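Local coordinates for protein alpha-amylase (Eubacterium rectale DSM 17629, PDB 6AZ5) that probably binds starch-type alpha-glucans as a family 41 carbohydrate-binding module of a surface-anchored gut bacterial alpha-amylase, at residues 41-44 / 49-52; 101-106 / 111-116; 33-38 / 70-75. All coordinates share one frame; numbering follows the deposited sequence.

Contact 1 (41-44 / 49-52)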
loop_
_atom_site.group_PDB
_atom_site.type_symbol
_atom_site.label_atom_id
_atom_site.label_comp_id
_atom_site.label_asym_id
_atom_site.label_seq_id
_atom_site.Cartn_x
_atom_site.Cartn_y
_atom_site.Cartn_z
ATOM N N THR A 41 -8.835 0.744 -7.730
ATOM C CA THR A 41 -9.406 1.496 -6.618
ATOM C C THR A 41 -10.357 0.633 -5.805
ATOM O O THR A 41 -10.868 -0.378 -6.288
ATOM C CB THR A 41 -10.186 2.748 -7.085
ATOM O OG1 THR A 41 -11.393 2.342 -7.740
ATOM C CG2 THR A 41 -9.351 3.596 -8.029
ATOM N N TYR A 42 -10.592 1.052 -4.570
ATOM C CA TYR A 42 -11.615 0.447 -3.729
ATOM C C TYR A 42 -12.467 1.535 -3.099
ATOM O O TYR A 42 -11.951 2.389 -2.380
ATOM C CB TYR A 42 -10.983 -0.424 -2.646
ATOM C CG TYR A 42 -11.912 -0.776 -1.506
ATOM C CD1 TYR A 42 -13.004 -1.610 -1.707
ATOM C CD2 TYR A 42 -11.683 -0.295 -0.224
ATOM C CE1 TYR A 42 -13.847 -1.946 -0.665
ATOM C CE2 TYR A 42 -12.523 -0.627 0.825
ATOM C CZ TYR A 42 -13.600 -1.453 0.600
ATOM O OH TYR A 42 -14.440 -1.785 1.640
ATOM N N TYR A 43 -13.769 1.517 -3.365
ATOM C CA TYR A 43 -14.636 2.505 -2.741
ATOM C C TYR A 43 -15.051 2.071 -1.345
ATOM O O TYR A 43 -15.711 1.048 -1.163
ATOM C CB TYR A 43 -15.878 2.779 -3.573
ATOM C CG TYR A 43 -16.720 3.869 -2.956
ATOM C CD1 TYR A 43 -16.237 5.167 -2.864
ATOM C CD2 TYR A 43 -17.980 3.597 -2.435
ATOM C CE1 TYR A 43 -16.989 6.167 -2.286
ATOM C CE2 TYR A 43 -18.744 4.596 -1.858
ATOM C CZ TYR A 43 -18.241 5.879 -1.786
ATOM O OH TYR A 43 -18.983 6.886 -1.210
ATOM N N ASP A 44 -14.653 2.875 -0.366
ATOM C CA ASP A 44 -14.959 2.646 1.035
ATOM C C ASP A 44 -16.296 3.289 1.382
ATOM O O ASP A 44 -16.346 4.452 1.765
ATOM C CB ASP A 44 -13.834 3.221 1.897
ATOM C CG ASP A 44 -14.015 2.958 3.376
ATOM O OD1 ASP A 44 -15.120 2.568 3.806
ATOM O OD2 ASP A 44 -13.027 3.159 4.115
ATOM N N VAL A 49 -14.909 7.293 1.228
ATOM C CA VAL A 49 -13.677 7.696 0.552
ATOM C C VAL A 49 -13.221 6.608 -0.427
ATOM O O VAL A 49 -13.687 5.468 -0.368
ATOM C CB VAL A 49 -12.544 7.977 1.549
ATOM C CG1 VAL A 49 -12.929 9.114 2.484
ATOM C CG2 VAL A 49 -12.204 6.712 2.337
ATOM N N THR A 50 -12.306 6.959 -1.325
ATOM C CA THR A 50 -11.780 5.991 -2.287
ATOM C C THR A 50 -10.301 5.694 -2.034
ATOM O O THR A 50 -9.493 6.606 -1.856
ATOM C CB THR A 50 -11.968 6.484 -3.734
ATOM O OG1 THR A 50 -13.364 6.686 -3.984
ATOM C CG2 THR A 50 -11.431 5.465 -4.728
ATOM N N TRP A 51 -9.957 4.410 -2.008
ATOM C CA TRP A 51 -8.576 3.987 -1.800
ATOM C C TRP A 51 -7.908 3.596 -3.114
ATOM O O TRP A 51 -8.573 3.112 -4.025
ATOM C CB TRP A 51 -8.505 2.790 -0.845
ATOM C CG TRP A 51 -9.100 2.989 0.515
ATOM C CD1 TRP A 51 -10.428 3.075 0.832
ATOM C CD2 TRP A 51 -8.386 3.069 1.752
ATOM N NE1 TRP A 51 -10.580 3.231 2.191
ATOM C CE2 TRP A 51 -9.340 3.229 2.778
ATOM C CE3 TRP A 51 -7.031 3.037 2.095
ATOM C CZ2 TRP A 51 -8.984 3.349 4.114
ATOM C CZ3 TRP A 51 -6.678 3.156 3.423
ATOM C CH2 TRP A 51 -7.649 3.311 4.417
ATOM N N PHE A 52 -6.594 3.799 -3.204
ATOM C CA PHE A 52 -5.793 3.117 -4.221
ATOM C C PHE A 52 -5.700 1.646 -3.826
ATOM O O PHE A 52 -5.604 1.333 -2.644
ATOM C CB PHE A 52 -4.378 3.707 -4.332
ATOM C CG PHE A 52 -4.335 5.117 -4.853
ATOM C CD1 PHE A 52 -4.398 6.192 -3.980
ATOM C CD2 PHE A 52 -4.213 5.367 -6.212
ATOM C CE1 PHE A 52 -4.350 7.489 -4.454
ATOM C CE2 PHE A 52 -4.169 6.659 -6.693
ATOM C CZ PHE A 52 -4.237 7.723 -5.813
#
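The carboxylate oxygen OD2 of Asp44 takes a hydrogen bond from the indole NE1 of Trp51, 3.1 Å away. The N-H points almost straight at it, with an angle of 163° at the hydrogen. OD2 is approached on its anti side, slightly out of the carboxylate plane, while it lies close to the plane of the indole. A second donor to OD2 is ND2 of Asn47 in the hairpin loop, and OD1 of the same carboxylate forms a salt bridge with Lys112. The carboxylate is thus gripped through both oxygens, which should fix its rotation in a buried place and favour the ionised form. Asp44 has CG anti to its backbone nitrogen (chi1 -176°), and this lays the acid alongside Trp51, both pointing the same way. Its CB also sits at the indole edge, 3.3 Å from Trp51 NE1.

The two strands form an antiparallel beta hairpin. Tyr42 with Trp51 and Asp44 with Val49 are its hydrogen-bonded pairs. Trp51 N bonds to Tyr42 O at 2.9 Å. Asp44 N bonds to Val49 O at 2.8 Å.

Tyr42, Asp44, Val49 and Trp51 share one face of the hairpin. There Tyr42 CD2 lies 3.7 Å from Trp51 CD1, with the two rings inclined at 38°. Tyr42 also stacks on Tyr8. On the other face, Thr50 OG1 meets the edge of the Tyr43 ring, 3.4 Å from CD1. Next to it, Thr50 CG2 packs 3.8 Å from Thr41 CB.

Contact 2 (101-106 / 111-116)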
loop_
_atom_site.group_PDB
_atom_site.type_symbol
_atom_site.label_atom_id
_atom_site.label_comp_id
_atom_site.label_asym_id
_atom_site.label_seq_id
_atom_site.Cartn_x
_atom_site.Cartn_y
_atom_site.Cartn_z
ATOM N N TYR A 101 -4.480 -1.858 5.283
ATOM C CA TYR A 101 -4.977 -0.497 5.150
ATOM C C TYR A 101 -3.878 0.496 5.484
ATOM O O TYR A 101 -3.463 0.632 6.634
ATOM C CB TYR A 101 -6.183 -0.266 6.048
ATOM C CG TYR A 101 -7.367 -1.121 5.687
ATOM C CD1 TYR A 101 -8.309 -0.688 4.764
ATOM C CD2 TYR A 101 -7.534 -2.371 6.258
ATOM C CE1 TYR A 101 -9.392 -1.479 4.430
ATOM C CE2 TYR A 101 -8.608 -3.163 5.933
ATOM C CZ TYR A 101 -9.533 -2.718 5.021
ATOM O OH TYR A 101 -10.601 -3.521 4.704
ATOM N N TYR A 102 -3.406 1.178 4.453
ATOM C CA TYR A 102 -2.311 2.110 4.593
ATOM C C TYR A 102 -2.849 3.524 4.430
ATOM O O TYR A 102 -3.123 3.979 3.322
ATOM C CB TYR A 102 -1.212 1.778 3.575
ATOM C CG TYR A 102 -0.005 2.689 3.563
ATOM C CD1 TYR A 102 0.260 3.557 4.614
ATOM C CD2 TYR A 102 0.917 2.624 2.521
ATOM C CE1 TYR A 102 1.375 4.376 4.602
ATOM C CE2 TYR A 102 2.042 3.430 2.504
ATOM C CZ TYR A 102 2.266 4.305 3.550
ATOM O OH TYR A 102 3.380 5.112 3.547
ATOM N N VAL A 103 -3.020 4.197 5.563
ATOM C CA VAL A 103 -3.315 5.620 5.566
ATOM C C VAL A 103 -1.992 6.367 5.574
ATOM O O VAL A 103 -1.140 6.114 6.425
ATOM C CB VAL A 103 -4.171 6.038 6.778
ATOM C CG1 VAL A 103 -4.106 7.547 6.983
ATOM C CG2 VAL A 103 -5.610 5.580 6.592
ATOM N N ASP A 104 -1.812 7.253 4.597
ATOM C CA ASP A 104 -0.629 8.093 4.527
ATOM C C ASP A 104 -0.435 8.780 5.874
ATOM O O ASP A 104 -1.347 9.446 6.366
ATOM C CB ASP A 104 -0.763 9.122 3.402
ATOM C CG ASP A 104 0.529 9.858 3.134
ATOM O OD1 ASP A 104 1.364 9.324 2.377
ATOM O OD2 ASP A 104 0.720 10.962 3.689
ATOM N N GLY A 105 0.732 8.582 6.481
ATOM C CA GLY A 105 1.007 9.135 7.794
ATOM C C GLY A 105 1.152 8.112 8.913
ATOM O O GLY A 105 1.437 8.474 10.054
ATOM N N SER A 106 0.970 6.832 8.591
ATOM C CA SER A 106 1.078 5.776 9.599
ATOM C C SER A 106 1.383 4.400 9.002
ATOM O O SER A 106 1.212 4.179 7.805
ATOM C CB SER A 106 -0.213 5.707 10.427
ATOM O OG SER A 106 -1.361 5.776 9.597
ATOM N N GLU A 111 -6.617 -4.018 10.023
ATOM C CA GLU A 111 -8.018 -3.664 10.203
ATOM C C GLU A 111 -8.324 -2.272 9.674
ATOM O O GLU A 111 -7.537 -1.338 9.833
ATOM C CB GLU A 111 -8.428 -3.764 11.665
ATOM C CG GLU A 111 -9.915 -4.048 11.832
ATOM C CD GLU A 111 -10.234 -4.777 13.122
ATOM O OE1 GLU A 111 -9.470 -5.694 13.500
ATOM O OE2 GLU A 111 -11.249 -4.430 13.759
ATOM N N LYS A 112 -9.486 -2.157 9.043
ATOM C CA LYS A 112 -9.929 -0.929 8.402
ATOM C C LYS A 112 -10.128 0.203 9.403
ATOM O O LYS A 112 -10.924 0.078 10.332
ATOM C CB LYS A 112 -11.221 -1.202 7.640
ATOM C CG LYS A 112 -11.873 -0.000 7.020
ATOM C CD LYS A 112 -13.056 -0.459 6.198
ATOM C CE LYS A 112 -14.028 0.663 5.961
ATOM N NZ LYS A 112 -15.067 0.270 4.968
ATOM N N PRO A 113 -9.397 1.312 9.214
ATOM C CA PRO A 113 -9.474 2.484 10.090
ATOM C C PRO A 113 -10.631 3.416 9.761
ATOM O O PRO A 113 -11.294 3.256 8.737
ATOM C CB PRO A 113 -8.136 3.185 9.846
ATOM C CG PRO A 113 -7.789 2.834 8.457
ATOM C CD PRO A 113 -8.316 1.438 8.224
ATOM N N VAL A 114 -10.857 4.384 10.645
ATOM C CA VAL A 114 -11.890 5.391 10.469
ATOM C C VAL A 114 -11.283 6.633 9.827
ATOM O O VAL A 114 -10.300 7.182 10.328
ATOM C CB VAL A 114 -12.550 5.784 11.819
ATOM C CG1 VAL A 114 -13.691 6.745 11.591
ATOM C CG2 VAL A 114 -13.050 4.552 12.574
ATOM N N ILE A 115 -11.868 7.069 8.717
ATOM C CA ILE A 115 -11.454 8.295 8.045
ATOM C C ILE A 115 -12.637 9.256 7.985
ATOM O O ILE A 115 -13.772 8.836 7.766
ATOM C CB ILE A 115 -10.922 8.006 6.617
ATOM C CG1 ILE A 115 -9.649 7.166 6.696
ATOM C CG2 ILE A 115 -10.651 9.296 5.839
ATOM C CD1 ILE A 115 -9.246 6.579 5.385
ATOM N N VAL A 116 -12.375 10.541 8.193
ATOM C CA VAL A 116 -13.435 11.539 8.165
ATOM C C VAL A 116 -13.332 12.431 6.931
ATOM O O VAL A 116 -12.408 13.234 6.807
ATOM C CB VAL A 116 -13.408 12.407 9.435
ATOM C CG1 VAL A 116 -14.603 13.352 9.461
ATOM C CG2 VAL A 116 -13.390 11.516 10.678
#
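The Tyr101 ring carries the backbone of Lys112 on one face. Lys112 CA stands 3.5 Å from the ring centroid and only 12° off the normal, a CH-pi contact over the centre of the ring. Lys112 CB lies over the same face toward the hydroxyl end, 3.5 Å from Tyr101 CZ. Lys112 N is above the CD2-CE2 side, 3.4 Å from Tyr101 CE2. Pro113 comes in obliquely at the root of the ring, where its CD is 3.5 Å from Tyr101 CB. The Tyr8 ring also meets the Tyr101 ring, with planes at about 65°.

Tyr101 has CG anti to its carbonyl carbon (chi1 -63°), which lays the ring beneath the chain at 111-113. The lysine side chain runs out extended past the CE1 side of the ring, and its NZ, besides Asp44, is paired with Glu46.

Farther along, one methyl of Val103 serves two partners. Val103 CG2 is 4.0 Å from Pro113 CG and also 4.0 Å from Ile115 CD1. The side chains of Val103, Pro113 and Ile115 all touch Trp51 as well.

This is the C-terminal tail folding back over the end of strand 99-103, after the type II turn from Val103 to Ser106. Asn47 holds the tail by bonds to Ile115 N and Pro113 O. The contact itself is apolar and CH-pi, and polar bonds to the tail include those from the hairpin loop and from Asp44 at its strand end.

Contact 3 (33-38 / 70-75)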
loop_
_atom_site.group_PDB
_atom_site.type_symbol
_atom_site.label_atom_id
_atom_site.label_comp_id
_atom_site.label_asym_id
_atom_site.label_seq_id
_atom_site.Cartn_x
_atom_site.Cartn_y
_atom_site.Cartn_z
ATOM N N ASP A 33 11.254 -5.772 -3.445
ATOM C CA ASP A 33 12.244 -4.773 -3.824
ATOM C C ASP A 33 11.718 -3.770 -4.844
ATOM O O ASP A 33 11.127 -4.146 -5.853
ATOM C CB ASP A 33 13.495 -5.446 -4.384
ATOM C CG ASP A 33 14.671 -4.493 -4.466
ATOM O OD1 ASP A 33 14.930 -3.801 -3.460
ATOM O OD2 ASP A 33 15.322 -4.425 -5.533
ATOM N N GLY A 34 11.943 -2.489 -4.570
ATOM C CA GLY A 34 11.631 -1.437 -5.516
ATOM C C GLY A 34 10.181 -0.998 -5.552
ATOM O O GLY A 34 9.473 -1.021 -4.545
ATOM N N SER A 35 9.741 -0.604 -6.741
ATOM C CA SER A 35 8.439 0.023 -6.922
ATOM C C SER A 35 7.286 -0.955 -7.154
ATOM O O SER A 35 7.424 -1.938 -7.884
ATOM C CB SER A 35 8.509 0.997 -8.090
ATOM O OG SER A 35 7.233 1.534 -8.347
ATOM N N TYR A 36 6.148 -0.656 -6.528
ATOM C CA TYR A 36 4.916 -1.431 -6.667
ATOM C C TYR A 36 3.759 -0.464 -6.884
ATOM O O TYR A 36 3.359 0.255 -5.967
ATOM C CB TYR A 36 4.677 -2.316 -5.431
ATOM C CG TYR A 36 5.722 -3.385 -5.276
ATOM C CD1 TYR A 36 6.950 -3.104 -4.693
ATOM C CD2 TYR A 36 5.501 -4.671 -5.745
ATOM C CE1 TYR A 36 7.920 -4.073 -4.568
ATOM C CE2 TYR A 36 6.468 -5.645 -5.627
ATOM C CZ TYR A 36 7.675 -5.341 -5.036
ATOM O OH TYR A 36 8.644 -6.311 -4.916
ATOM N N VAL A 37 3.230 -0.452 -8.105
ATOM C CA VAL A 37 2.334 0.606 -8.568
ATOM C C VAL A 37 0.856 0.264 -8.392
ATOM O O VAL A 37 0.413 -0.819 -8.757
ATOM C CB VAL A 37 2.598 0.933 -10.070
ATOM C CG1 VAL A 37 1.589 1.944 -10.595
ATOM C CG2 VAL A 37 4.020 1.441 -10.275
ATOM N N PHE A 38 0.090 1.196 -7.834
ATOM C CA PHE A 38 -1.345 0.994 -7.700
ATOM C C PHE A 38 -1.995 1.005 -9.074
ATOM O O PHE A 38 -1.677 1.851 -9.914
ATOM C CB PHE A 38 -1.962 2.067 -6.800
ATOM C CG PHE A 38 -1.509 1.984 -5.371
ATOM C CD1 PHE A 38 -2.107 1.090 -4.495
ATOM C CD2 PHE A 38 -0.486 2.791 -4.905
ATOM C CE1 PHE A 38 -1.694 1.001 -3.184
ATOM C CE2 PHE A 38 -0.066 2.708 -3.593
ATOM C CZ PHE A 38 -0.667 1.808 -2.733
ATOM N N LYS A 70 7.114 2.622 1.950
ATOM C CA LYS A 70 6.569 3.969 2.029
ATOM C C LYS A 70 5.926 4.346 0.698
ATOM O O LYS A 70 6.395 3.950 -0.366
ATOM C CB LYS A 70 7.659 4.973 2.415
ATOM C CG LYS A 70 8.787 5.061 1.416
ATOM C CD LYS A 70 9.922 5.939 1.931
ATOM C CE LYS A 70 10.686 5.262 3.050
ATOM N NZ LYS A 70 11.965 5.964 3.353
ATOM N N ALA A 71 4.839 5.102 0.764
ATOM C CA ALA A 71 4.175 5.569 -0.444
ATOM C C ALA A 71 5.013 6.637 -1.160
ATOM O O ALA A 71 5.758 7.371 -0.516
ATOM C CB ALA A 71 2.800 6.110 -0.108
ATOM N N ARG A 72 4.901 6.701 -2.488
ATOM C CA ARG A 72 5.504 7.779 -3.280
ATOM C C ARG A 72 4.430 8.393 -4.170
ATOM O O ARG A 72 3.639 7.670 -4.777
ATOM C CB ARG A 72 6.677 7.267 -4.113
ATOM C CG ARG A 72 7.793 6.672 -3.287
ATOM C CD ARG A 72 9.030 6.422 -4.130
ATOM N NE ARG A 72 8.700 5.672 -5.337
ATOM C CZ ARG A 72 9.560 5.402 -6.314
ATOM N NH1 ARG A 72 10.816 5.821 -6.227
ATOM N NH2 ARG A 72 9.160 4.716 -7.379
ATOM N N TYR A 73 4.395 9.722 -4.239
ATOM C CA TYR A 73 3.227 10.431 -4.769
ATOM C C TYR A 73 3.222 10.634 -6.284
ATOM O O TYR A 73 2.159 10.749 -6.898
ATOM C CB TYR A 73 3.093 11.798 -4.091
ATOM C CG TYR A 73 2.996 11.741 -2.582
ATOM C CD1 TYR A 73 2.442 10.642 -1.941
ATOM C CD2 TYR A 73 3.461 12.788 -1.799
ATOM C CE1 TYR A 73 2.356 10.588 -0.561
ATOM C CE2 TYR A 73 3.379 12.745 -0.421
ATOM C CZ TYR A 73 2.827 11.643 0.194
ATOM O OH TYR A 73 2.744 11.598 1.567
ATOM N N ASP A 74 4.403 10.698 -6.884
ATOM C CA ASP A 74 4.502 10.946 -8.319
ATOM C C ASP A 74 5.779 10.313 -8.848
ATOM O O ASP A 74 6.829 10.955 -8.889
ATOM C CB ASP A 74 4.478 12.451 -8.609
ATOM C CG ASP A 74 4.243 12.767 -10.083
ATOM O OD1 ASP A 74 4.375 11.859 -10.930
ATOM O OD2 ASP A 74 3.930 13.936 -10.395
ATOM N N ASN A 75 5.687 9.051 -9.253
ATOM C CA ASN A 75 6.881 8.298 -9.617
ATOM C C ASN A 75 7.449 8.700 -10.977
ATOM O O ASN A 75 8.497 8.203 -11.385
ATOM C CB ASN A 75 6.598 6.793 -9.590
ATOM C CG ASN A 75 5.456 6.384 -10.511
ATOM O OD1 ASN A 75 5.014 7.152 -11.364
ATOM N ND2 ASN A 75 4.978 5.156 -10.336
#
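Ser35 has OG anti to its backbone nitrogen (chi1 175°), and Arg72 is bent at chi3 (-51°); together these place the serine beside the guanidinium. Ser35 CB comes in obliquely to the guanidinium, 3.8 Å from Arg72 NH2, and Ser35 OG is equally far from it. A second meeting lies nearby. Val37 CG2 touches the amide nitrogen ND2 of Asn75 at 3.8 Å, and the two side chains cross at about a right angle.

The polar ends converge on one acid outside the two segments. Asp24 OD2 accepts hydrogen bonds from Ser35 OG and Asn75 ND2 and forms a salt bridge with Arg72 NH2. This shared oxygen probably accounts for the gathering of the serine, the arginine and the asparagine here, although they do not bond to one another. The positive arginine and the two neutral donors would be expected to stabilise the charge on Asp24. Trp79 adds a cation-pi contact to Arg72.

Before Ser35 the chain turns a corner at Gly34, which has a positive phi of 81°. The Tyr36 hydroxyl reaches back to this bend and accepts a bond from Asp33 N, 3.0 Å from Tyr36 OH.

Strands 35-44 and 66-72 both pair antiparallel with strand 24-29. The contact therefore spans that intervening strand, from residues 35-37 to the end of 66-72 and the loop after it.

Contact 1 is the hairpin of strands 35-44 and 49-58, and it is nested along the chain inside the loop closed by contact 3. Contact 2 follows both. The centres of contacts 1 and 2 are about 11 Å apart, and the C-terminal tail packs on the Trp51 side of the hairpin. Contact 3 lies about 17 Å from contact 1, centre to centre, and shares strand 35-44 with it; Phe52 packs on Phe38 between them. Contacts 2 and 3, about 18 Å apart, lie on opposite sides of the chain's centre, yet Tyr102 and Asp104 reach Ala71 and Tyr73. All three reach the same curled sheet of one all-beta module.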